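Local coordinates for protein GDP-mannose-dependent alpha-(1-6)-phosphatidylinositol monomannoside mannosyltransferase (Corynebacterium glutamicum, PDB 3OKP) that belongs to the GT-B glycosyltransferases as a mannosyltransferase and is modelled with guanosine-5'-diphosphate-alpha-d-mannose bound, at residues Y146-R154 against G285-G293. Residues are numbered along the deposited sequence; the frame is centred on the assembly and turned at random.
Sequences YISQYTLRR and GGLDVEGLG. With GDD (guanosine-5'-diphosphate-alpha-D-mannose), chain B.
Ser148 CA and Leu292 CA lie 6.1 Å apart, whereas Arg154 CA and Gly286 CA stand 10.2 Å apart: the first turns of helix 149-159 diverge from the irregular loop 285-293, and long side chains span the wider end. At the narrow end Ser148 is the N-cap, its OG accepting from Thr151 N. With chi1 at 59°, OG lies between its own N and carbonyl carbon, from where it also donates to Gly291 O at 2.7 Å, at a C=O...OG angle of 158° and tilted somewhat from the carbonyl plane. Ile147 CD1 rests on the bare backbone of Gly291, 3.7 Å from its C. At the wide end Arg154, bent at chi2 and chi3, sends NH1 to Gly286 O (3.0 Å, N-H...O 165°). The same NH1 donates to Tyr150 OH at 2.8 Å; both acceptors lie close to the guanidinium plane, which should restrict rotation of that group. Between the two ends Val289 CG2 packs against Tyr150 CE2 (3.6 Å). Glu290 turns the other way, into salt bridges with Arg210 and Lys211 beside guanosine-5'-diphosphate-alpha-d-mannose. Joining the start of helix 149-159 and the loop before it in one Rossmann-like domain to a ligand-pocket loop of the other, the contact bridges the interdomain cleft characteristic of the GT-B fold.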
# COMPACT_ATOMS: atom_id res chain seq x y z
N TYR A 146 4.32 -8.93 -7.67
CA TYR A 146 3.69 -7.69 -8.12
C TYR A 146 2.53 -7.33 -7.19
O TYR A 146 1.94 -8.22 -6.57
CB TYR A 146 3.22 -7.82 -9.57
CG TYR A 146 2.19 -8.91 -9.80
CD1 TYR A 146 0.82 -8.64 -9.69
CD2 TYR A 146 2.57 -10.21 -10.14
CE1 TYR A 146 -0.13 -9.63 -9.89
CE2 TYR A 146 1.62 -11.21 -10.35
CZ TYR A 146 0.27 -10.91 -10.23
OH TYR A 146 -0.68 -11.89 -10.43
N ILE A 147 2.20 -6.05 -7.11
CA ILE A 147 1.17 -5.56 -6.19
C ILE A 147 -0.26 -5.58 -6.76
O ILE A 147 -1.23 -5.72 -6.00
CB ILE A 147 1.52 -4.16 -5.60
CG1 ILE A 147 1.48 -3.07 -6.69
CG2 ILE A 147 2.88 -4.19 -4.88
CD1 ILE A 147 1.48 -1.64 -6.15
N SER A 148 -0.39 -5.43 -8.07
CA SER A 148 -1.70 -5.46 -8.73
C SER A 148 -1.62 -6.01 -10.15
O SER A 148 -0.55 -6.00 -10.77
CB SER A 148 -2.32 -4.05 -8.76
OG SER A 148 -1.49 -3.13 -9.44
N GLN A 149 -2.75 -6.49 -10.66
CA GLN A 149 -2.84 -6.93 -12.05
C GLN A 149 -2.54 -5.79 -13.00
O GLN A 149 -2.03 -6.01 -14.10
CB GLN A 149 -4.22 -7.53 -12.35
CG GLN A 149 -4.52 -8.84 -11.61
CD GLN A 149 -3.56 -9.97 -11.97
OE1 GLN A 149 -3.19 -10.78 -11.11
NE2 GLN A 149 -3.15 -10.04 -13.23
N TYR A 150 -2.86 -4.56 -12.57
CA TYR A 150 -2.53 -3.36 -13.34
C TYR A 150 -1.02 -3.20 -13.55
O TYR A 150 -0.57 -3.06 -14.69
CB TYR A 150 -3.10 -2.10 -12.69
CG TYR A 150 -2.72 -0.85 -13.44
CD1 TYR A 150 -3.44 -0.44 -14.56
CD2 TYR A 150 -1.61 -0.08 -13.06
CE1 TYR A 150 -3.09 0.70 -15.27
CE2 TYR A 150 -1.25 1.06 -13.76
CZ TYR A 150 -1.99 1.45 -14.87
OH TYR A 150 -1.65 2.57 -15.58
N THR A 151 -0.25 -3.20 -12.46
CA THR A 151 1.21 -3.02 -12.56
C THR A 151 1.84 -4.14 -13.38
O THR A 151 2.71 -3.88 -14.21
CB THR A 151 1.91 -2.88 -11.19
OG1 THR A 151 1.71 -4.06 -10.40
CG2 THR A 151 1.40 -1.65 -10.43
N LEU A 152 1.37 -5.37 -13.15
CA LEU A 152 1.81 -6.52 -13.94
C LEU A 152 1.64 -6.31 -15.44
O LEU A 152 2.57 -6.54 -16.21
CB LEU A 152 1.08 -7.80 -13.50
CG LEU A 152 1.50 -9.09 -14.22
CD1 LEU A 152 2.97 -9.44 -13.94
CD2 LEU A 152 0.60 -10.26 -13.87
N ARG A 153 0.45 -5.86 -15.86
CA ARG A 153 0.20 -5.58 -17.28
C ARG A 153 1.18 -4.55 -17.86
O ARG A 153 1.64 -4.69 -18.99
CB ARG A 153 -1.25 -5.12 -17.50
CG ARG A 153 -1.62 -4.95 -18.97
CD ARG A 153 -3.11 -4.65 -19.17
NE ARG A 153 -3.49 -3.30 -18.76
CZ ARG A 153 -4.14 -3.01 -17.64
NH1 ARG A 153 -4.50 -3.98 -16.80
NH2 ARG A 153 -4.44 -1.75 -17.36
N ARG A 154 1.51 -3.53 -17.06
CA ARG A 154 2.40 -2.46 -17.51
C ARG A 154 3.84 -2.91 -17.76
O ARG A 154 4.49 -2.40 -18.68
CB ARG A 154 2.38 -1.28 -16.51
CG ARG A 154 1.03 -0.56 -16.33
CD ARG A 154 0.54 0.19 -17.57
NE ARG A 154 1.53 1.14 -18.09
CZ ARG A 154 1.56 2.45 -17.82
NH1 ARG A 154 0.66 3.00 -17.02
NH2 ARG A 154 2.51 3.20 -18.36
N GLY A 285 0.78 11.59 -17.65
CA GLY A 285 0.96 10.85 -18.90
C GLY A 285 0.85 9.35 -18.76
O GLY A 285 1.43 8.61 -19.55
N GLY A 286 0.11 8.90 -17.74
CA GLY A 286 -0.01 7.47 -17.44
C GLY A 286 0.94 6.97 -16.36
O GLY A 286 0.87 5.81 -15.94
N LEU A 287 1.83 7.85 -15.90
CA LEU A 287 2.86 7.49 -14.91
C LEU A 287 2.48 7.83 -13.47
O LEU A 287 2.99 7.21 -12.52
CB LEU A 287 4.21 8.12 -15.29
CG LEU A 287 5.21 7.33 -16.15
CD1 LEU A 287 4.59 6.21 -16.99
CD2 LEU A 287 6.02 8.28 -17.03
N ASP A 288 1.60 8.82 -13.31
CA ASP A 288 1.07 9.18 -12.00
C ASP A 288 -0.20 8.35 -11.76
O ASP A 288 -1.30 8.76 -12.13
CB ASP A 288 0.78 10.69 -11.94
CG ASP A 288 0.66 11.21 -10.53
OD1 ASP A 288 1.28 10.64 -9.61
OD2 ASP A 288 -0.06 12.22 -10.34
N VAL A 289 -0.02 7.19 -11.14
CA VAL A 289 -1.08 6.20 -11.05
C VAL A 289 -1.17 5.55 -9.67
O VAL A 289 -0.16 5.43 -8.96
CB VAL A 289 -0.88 5.13 -12.18
CG1 VAL A 289 0.37 4.26 -11.93
CG2 VAL A 289 -2.12 4.27 -12.35
N GLU A 290 -2.38 5.15 -9.30
CA GLU A 290 -2.61 4.41 -8.06
C GLU A 290 -2.26 2.95 -8.27
O GLU A 290 -2.98 2.22 -8.95
CB GLU A 290 -4.07 4.57 -7.62
CG GLU A 290 -4.35 4.17 -6.17
CD GLU A 290 -3.61 5.03 -5.16
OE1 GLU A 290 -3.65 6.27 -5.28
OE2 GLU A 290 -2.99 4.46 -4.24
N GLY A 291 -1.13 2.53 -7.70
CA GLY A 291 -0.64 1.16 -7.85
C GLY A 291 -1.61 0.13 -7.31
O GLY A 291 -1.89 -0.88 -7.95
N LEU A 292 -2.12 0.40 -6.11
CA LEU A 292 -3.15 -0.43 -5.51
C LEU A 292 -4.12 0.42 -4.69
O LEU A 292 -5.28 0.59 -5.07
CB LEU A 292 -2.54 -1.55 -4.65
CG LEU A 292 -3.51 -2.55 -4.02
CD1 LEU A 292 -4.21 -3.42 -5.07
CD2 LEU A 292 -2.78 -3.41 -3.00
N GLY A 293 -3.63 0.99 -3.59
CA GLY A 293 -4.45 1.84 -2.74
C GLY A 293 -4.80 1.16 -1.43
O GLY A 293 -5.90 0.63 -1.27
N2 GDD B . -0.97 8.49 10.26
C2 GDD B . -1.50 8.94 9.10
N1 GDD B . -2.07 10.17 9.05
N3 GDD B . -1.47 8.16 8.00
C4 GDD B . -2.00 8.60 6.82
C5 GDD B . -2.58 9.85 6.76
C6 GDD B . -2.61 10.64 7.90
O6 GDD B . -3.12 11.78 7.87
N7 GDD B . -3.02 10.03 5.49
C8 GDD B . -2.72 8.91 4.80
N9 GDD B . -2.10 8.04 5.61
C1' GDD B . -1.60 6.69 5.27
C2' GDD B . -2.76 5.73 5.04
O2' GDD B . -3.23 5.17 6.27
C3' GDD B . -2.16 4.69 4.12
O3' GDD B . -1.60 3.61 4.88
C4' GDD B . -1.05 5.42 3.37
O4' GDD B . -0.84 6.66 4.06
C5' GDD B . -1.43 5.69 1.92
O5' GDD B . -0.94 4.65 1.06
PA GDD B . -1.55 4.36 -0.23
O1A GDD B . -1.08 3.29 -0.67
O2A GDD B . -2.79 4.24 -0.11
O3A GDD B . -1.28 5.43 -1.18
PB GDD B . 0.04 5.95 -1.50
O2B GDD B . 0.90 5.05 -1.49
O3B GDD B . 0.00 6.48 -2.63
O1B GDD B . 0.40 6.97 -0.54
O HOH W 1 2.07 5.98 -19.85